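Local coordinates for protein salicylate 5-hydroxylase, large oxygenase component (PDB 7C8Z) that serves as the oxygenase component of a multicomponent enzyme that hydroxylates salicylate at position 5 to give gentisate, using a Rieske-type [2Fe-2S] cluster and a mononuclear iron, at residues P80-I94 with R116-F128. Residues are numbered along the deposited sequence; the frame is centred on the assembly and turned at random.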
loop_
_atom_site.group_PDB
_atom_site.type_symbol
_atom_site.label_atom_id
_atom_site.label_comp_id
_atom_site.label_asym_id
_atom_site.label_seq_id
_atom_site.Cartn_x
_atom_site.Cartn_y
_atom_site.Cartn_z
ATOM N N PRO A 80 3.146 24.736 31.307
ATOM C CA PRO A 80 4.238 25.216 30.451
ATOM C C PRO A 80 5.105 24.064 29.960
ATOM O O PRO A 80 5.410 23.125 30.701
ATOM C CB PRO A 80 5.021 26.161 31.367
ATOM C CG PRO A 80 4.058 26.556 32.425
ATOM C CD PRO A 80 3.167 25.373 32.635
ATOM N N GLY A 81 5.510 24.151 28.696
ATOM C CA GLY A 81 6.222 23.087 28.036
ATOM C C GLY A 81 5.335 22.066 27.356
ATOM O O GLY A 81 5.809 21.344 26.476
ATOM N N ASP A 82 4.062 21.992 27.730
ATOM C CA ASP A 82 3.146 21.063 27.086
ATOM C C ASP A 82 2.953 21.451 25.626
ATOM O O ASP A 82 2.623 22.599 25.312
ATOM C CB ASP A 82 1.803 21.044 27.814
ATOM C CG ASP A 82 1.890 20.386 29.178
ATOM O OD1 ASP A 82 2.993 19.942 29.559
ATOM O OD2 ASP A 82 0.852 20.313 29.870
ATOM N N PHE A 83 3.178 20.495 24.734
ATOM C CA PHE A 83 3.049 20.706 23.302
ATOM C C PHE A 83 2.175 19.627 22.675
ATOM O O PHE A 83 2.117 18.486 23.153
ATOM C CB PHE A 83 4.427 20.733 22.611
ATOM C CG PHE A 83 5.070 19.374 22.462
ATOM C CD1 PHE A 83 4.774 18.559 21.374
ATOM C CD2 PHE A 83 5.990 18.925 23.394
ATOM C CE1 PHE A 83 5.363 17.322 21.235
ATOM C CE2 PHE A 83 6.590 17.693 23.253
ATOM C CZ PHE A 83 6.272 16.886 22.176
ATOM N N LYS A 84 1.504 20.016 21.591
ATOM C CA LYS A 84 0.751 19.115 20.729
ATOM C C LYS A 84 1.150 19.405 19.287
ATOM O O LYS A 84 1.093 20.559 18.847
ATOM C CB LYS A 84 -0.758 19.292 20.921
ATOM C CG LYS A 84 -1.600 18.341 20.090
ATOM C CD LYS A 84 -3.010 18.882 19.874
ATOM C CE LYS A 84 -3.643 18.283 18.625
ATOM N NZ LYS A 84 -5.125 18.407 18.611
ATOM N N ARG A 85 1.599 18.376 18.570
ATOM C CA ARG A 85 1.882 18.523 17.151
ATOM C C ARG A 85 0.594 18.361 16.352
ATOM O O ARG A 85 -0.207 17.459 16.616
ATOM C CB ARG A 85 2.932 17.503 16.700
ATOM C CG ARG A 85 3.198 17.490 15.190
ATOM C CD ARG A 85 4.386 16.612 14.808
ATOM N NE ARG A 85 4.182 15.208 15.169
ATOM C CZ ARG A 85 3.577 14.299 14.403
ATOM N NH1 ARG A 85 3.097 14.625 13.209
ATOM N NH2 ARG A 85 3.449 13.053 14.838
ATOM N N THR A 86 0.403 19.225 15.362
ATOM C CA THR A 86 -0.787 19.183 14.518
ATOM C C THR A 86 -0.391 19.686 13.133
ATOM O O THR A 86 0.799 19.786 12.815
ATOM C CB THR A 86 -1.928 19.998 15.158
ATOM O OG1 THR A 86 -3.134 19.828 14.400
ATOM C CG2 THR A 86 -1.566 21.476 15.210
ATOM N N VAL A 87 -1.383 20.019 12.306
ATOM C CA VAL A 87 -1.126 20.379 10.920
ATOM C C VAL A 87 -2.032 21.528 10.499
ATOM O O VAL A 87 -3.117 21.732 11.054
ATOM C CB VAL A 87 -1.310 19.164 9.981
ATOM C CG1 VAL A 87 -2.779 18.970 9.646
ATOM C CG2 VAL A 87 -0.481 19.332 8.718
ATOM N N ILE A 88 -1.561 22.297 9.518
ATOM C CA ILE A 88 -2.356 23.315 8.843
ATOM C C ILE A 88 -2.174 23.110 7.347
ATOM O O ILE A 88 -1.057 23.250 6.830
ATOM C CB ILE A 88 -1.957 24.742 9.250
ATOM C CG1 ILE A 88 -2.349 25.005 10.706
ATOM C CG2 ILE A 88 -2.627 25.753 8.329
ATOM C CD1 ILE A 88 -1.973 26.380 11.204
ATOM N N GLY A 89 -3.258 22.773 6.658
ATOM C CA GLY A 89 -3.148 22.329 5.287
ATOM C C GLY A 89 -2.353 21.045 5.236
ATOM O O GLY A 89 -2.826 19.998 5.683
ATOM N N GLU A 90 -1.129 21.112 4.715
ATOM C CA GLU A 90 -0.220 19.974 4.739
ATOM C C GLU A 90 1.088 20.315 5.435
ATOM O O GLU A 90 2.085 19.612 5.257
ATOM C CB GLU A 90 0.047 19.477 3.321
ATOM C CG GLU A 90 -1.199 18.970 2.629
ATOM C CD GLU A 90 -0.882 18.165 1.395
ATOM O OE1 GLU A 90 0.318 17.984 1.104
ATOM O OE2 GLU A 90 -1.828 17.699 0.728
ATOM N N ARG A 91 1.098 21.365 6.246
ATOM C CA ARG A 91 2.306 21.836 6.909
ATOM C C ARG A 91 2.213 21.516 8.394
ATOM O O ARG A 91 1.302 21.994 9.081
ATOM C CB ARG A 91 2.504 23.333 6.675
ATOM C CG ARG A 91 2.912 23.649 5.253
ATOM C CD ARG A 91 2.804 25.120 4.943
ATOM N NE ARG A 91 3.914 25.893 5.483
ATOM C CZ ARG A 91 4.044 27.203 5.314
ATOM N NH1 ARG A 91 3.130 27.873 4.621
ATOM N NH2 ARG A 91 5.079 27.843 5.835
ATOM N N SER A 92 3.144 20.692 8.872
ATOM C CA SER A 92 3.183 20.329 10.281
ATOM C C SER A 92 3.567 21.533 11.135
ATOM O O SER A 92 4.524 22.251 10.823
ATOM C CB SER A 92 4.181 19.192 10.499
ATOM O OG SER A 92 3.877 18.465 11.677
ATOM N N VAL A 93 2.820 21.749 12.219
ATOM C CA VAL A 93 3.102 22.808 13.176
ATOM C C VAL A 93 3.025 22.223 14.581
ATOM O O VAL A 93 2.515 21.125 14.798
ATOM C CB VAL A 93 2.149 24.012 13.030
ATOM C CG1 VAL A 93 2.413 24.739 11.722
ATOM C CG2 VAL A 93 0.698 23.564 13.129
ATOM N N ILE A 94 3.549 22.983 15.537
ATOM C CA ILE A 94 3.565 22.614 16.945
ATOM C C ILE A 94 2.899 23.729 17.737
ATOM O O ILE A 94 3.261 24.907 17.587
ATOM C CB ILE A 94 5.002 22.367 17.441
ATOM C CG1 ILE A 94 5.728 21.406 16.492
ATOM C CG2 ILE A 94 5.005 21.850 18.879
ATOM C CD1 ILE A 94 7.221 21.485 16.582
ATOM N N ARG A 116 11.963 17.981 9.497
ATOM C CA ARG A 116 10.775 17.975 10.346
ATOM C C ARG A 116 11.135 17.303 11.669
ATOM O O ARG A 116 11.062 16.082 11.798
ATOM C CB ARG A 116 9.633 17.265 9.632
ATOM C CG ARG A 116 8.280 17.536 10.224
ATOM C CD ARG A 116 7.304 16.480 9.802
ATOM N NE ARG A 116 6.599 16.836 8.580
ATOM C CZ ARG A 116 5.503 16.214 8.162
ATOM N NH1 ARG A 116 5.010 15.212 8.880
ATOM N NH2 ARG A 116 4.901 16.593 7.038
ATOM N N PHE A 117 11.499 18.108 12.670
ATOM C CA PHE A 117 12.200 17.606 13.849
ATOM C C PHE A 117 11.287 17.057 14.939
ATOM O O PHE A 117 11.716 16.191 15.709
ATOM C CB PHE A 117 13.087 18.705 14.445
ATOM C CG PHE A 117 12.346 19.961 14.800
ATOM C CD1 PHE A 117 11.781 20.114 16.055
ATOM C CD2 PHE A 117 12.213 20.985 13.878
ATOM C CE1 PHE A 117 11.089 21.264 16.383
ATOM C CE2 PHE A 117 11.530 22.137 14.200
ATOM C CZ PHE A 117 10.966 22.277 15.456
ATOM N N CYS A 118 10.053 17.522 15.045
ATOM C CA CYS A 118 9.182 17.068 16.122
ATOM C C CYS A 118 8.424 15.829 15.660
ATOM O O CYS A 118 7.659 15.880 14.691
ATOM C CB CYS A 118 8.213 18.170 16.541
ATOM S SG CYS A 118 7.063 17.715 17.860
ATOM N N ARG A 119 8.641 14.718 16.352
ATOM C CA ARG A 119 8.123 13.429 15.921
ATOM C C ARG A 119 6.993 12.911 16.787
ATOM O O ARG A 119 6.146 12.165 16.290
ATOM C CB ARG A 119 9.245 12.391 15.897
ATOM C CG ARG A 119 10.267 12.666 14.829
ATOM C CD ARG A 119 9.763 12.135 13.518
ATOM N NE ARG A 119 9.749 13.137 12.466
ATOM C CZ ARG A 119 9.119 12.970 11.311
ATOM N NH1 ARG A 119 8.461 11.844 11.075
ATOM N NH2 ARG A 119 9.155 13.921 10.391
ATOM N N GLU A 120 6.973 13.266 18.068
ATOM C CA GLU A 120 5.876 12.871 18.932
ATOM C C GLU A 120 4.643 13.706 18.615
ATOM O O GLU A 120 4.730 14.793 18.039
ATOM C CB GLU A 120 6.268 13.026 20.406
ATOM C CG GLU A 120 7.413 12.125 20.846
ATOM C CD GLU A 120 6.957 10.695 21.088
ATOM O OE1 GLU A 120 5.727 10.473 21.157
ATOM O OE2 GLU A 120 7.817 9.792 21.201
ATOM N N ARG A 121 3.475 13.174 18.976
ATOM C CA ARG A 121 2.250 13.956 18.844
ATOM C C ARG A 121 2.138 15.005 19.942
ATOM O O ARG A 121 1.672 16.124 19.695
ATOM C CB ARG A 121 1.025 13.051 18.889
ATOM C CG ARG A 121 0.798 12.185 17.675
ATOM C CD ARG A 121 -0.198 11.100 18.039
ATOM N NE ARG A 121 -1.021 10.687 16.911
ATOM C CZ ARG A 121 -1.629 9.508 16.840
ATOM N NH1 ARG A 121 -1.502 8.634 17.834
ATOM N NH2 ARG A 121 -2.357 9.200 15.777
ATOM N N HIS A 122 2.551 14.657 21.159
ATOM C CA HIS A 122 2.383 15.531 22.306
ATOM C C HIS A 122 3.487 15.246 23.310
ATOM O O HIS A 122 4.178 14.231 23.233
ATOM C CB HIS A 122 1.015 15.331 22.955
ATOM C CG HIS A 122 0.896 14.043 23.704
ATOM N ND1 HIS A 122 0.585 12.851 23.086
ATOM C CD2 HIS A 122 1.054 13.756 25.018
ATOM C CE1 HIS A 122 0.554 11.885 23.986
ATOM N NE2 HIS A 122 0.833 12.409 25.167
ATOM N N GLY A 123 3.643 16.154 24.263
ATOM C CA GLY A 123 4.619 15.928 25.316
ATOM C C GLY A 123 4.927 17.218 26.055
ATOM O O GLY A 123 4.137 18.155 26.046
ATOM N N ASN A 124 6.102 17.244 26.681
ATOM C CA ASN A 124 6.528 18.409 27.449
ATOM C C ASN A 124 7.992 18.694 27.150
ATOM O O ASN A 124 8.846 17.837 27.377
ATOM C CB ASN A 124 6.325 18.191 28.946
ATOM C CG ASN A 124 6.743 19.394 29.756
ATOM O OD1 ASN A 124 7.928 19.597 30.019
ATOM N ND2 ASN A 124 5.773 20.213 30.143
ATOM N N ALA A 125 8.285 19.895 26.661
ATOM C CA ALA A 125 9.632 20.254 26.250
ATOM C C ALA A 125 10.053 21.581 26.860
ATOM O O ALA A 125 9.249 22.516 26.922
ATOM C CB ALA A 125 9.717 20.334 24.724
ATOM N N LYS A 126 11.315 21.666 27.306
ATOM C CA LYS A 126 11.879 22.962 27.683
ATOM C C LYS A 126 12.126 23.844 26.467
ATOM O O LYS A 126 11.991 25.065 26.535
ATOM C CB LYS A 126 13.191 22.761 28.420
ATOM C CG LYS A 126 13.027 22.050 29.753
ATOM C CD LYS A 126 14.258 21.273 30.111
ATOM C CE LYS A 126 14.349 20.137 29.150
ATOM N NZ LYS A 126 13.110 19.293 29.166
ATOM N N ASP A 127 12.484 23.229 25.351
ATOM C CA ASP A 127 12.844 23.915 24.120
ATOM C C ASP A 127 12.676 22.929 22.975
ATOM O O ASP A 127 12.580 21.719 23.189
ATOM C CB ASP A 127 14.293 24.418 24.177
ATOM C CG ASP A 127 15.251 23.367 24.732
ATOM O OD1 ASP A 127 15.100 22.173 24.389
ATOM O OD2 ASP A 127 16.157 23.737 25.509
ATOM N N PHE A 128 12.569 23.455 21.763
ATOM C CA PHE A 128 12.575 22.580 20.605
ATOM C C PHE A 128 14.025 22.364 20.193
ATOM O O PHE A 128 14.881 23.220 20.416
ATOM C CB PHE A 128 11.755 23.175 19.460
ATOM C CG PHE A 128 10.309 23.394 19.810
ATOM C CD1 PHE A 128 9.529 22.342 20.274
ATOM C CD2 PHE A 128 9.739 24.653 19.709
ATOM C CE1 PHE A 128 8.204 22.536 20.611
ATOM C CE2 PHE A 128 8.416 24.859 20.049
ATOM C CZ PHE A 128 7.645 23.794 20.502
HETATM O O HOH W 1 1.871 16.408 6.474
#
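Phe83 and Gly123 form the antiparallel hydrogen-bonded pair that fastens the short strand 122-124 to strand 82-88: Phe83 N donates a hydrogen bond to Gly123 O (2.8 Å) and Phe83 O accepts one from Gly123 N (3.0 Å). Beyond the pair, Ala125 N reaches Gly81 O, and Arg85 N reaches Arg121 O.

Side-chain polar bonds reinforce both ends. Asn124 ND2 bonds Asp82 OD1 (2.9 Å) almost straight, at 170° and in the plane of its own amide, although carboxylate and amide planes stand 82° apart; the same nitrogen also donates to Pro80 O. At the other end the Arg85 chain, bent at its third torsion, brings NE to Glu120 O (3.0 Å), while NH2 makes a weak bond to Arg119 O. A long side chain with several donors suits a loop that offers successive carbonyls.

The Phe83 ring lies flat over the backbone of its partner strand, with Gly123 N above its centre. Chi1 of 75° sets CG between the backbone N and carbonyl carbon and turns the ring across the strand; Gly123, with no side chain and backbone angles that suit glycine, lets the ring lie directly on the strand. Cys118 SG approaches this ring obliquely, 3.8 Å from Phe83 CE1. Ile94, branched and apolar, spreads its methyls: CD1 meets Cys118 CB (3.5 Å) and also touches Phe117, while CG2 contacts Phe128 CZ (3.7 Å).

Phe117 in turn lies beside Cys110 and Cys130 of the cluster pocket. The contact thus adds strand 122-124, outermost in this chain's antiparallel sheet, to strand 82-88, and packs the loop before it, between the two pairs of cluster ligands, against Ile94, in the Rieske domain of a ring-hydroxylating oxygenase alpha subunit.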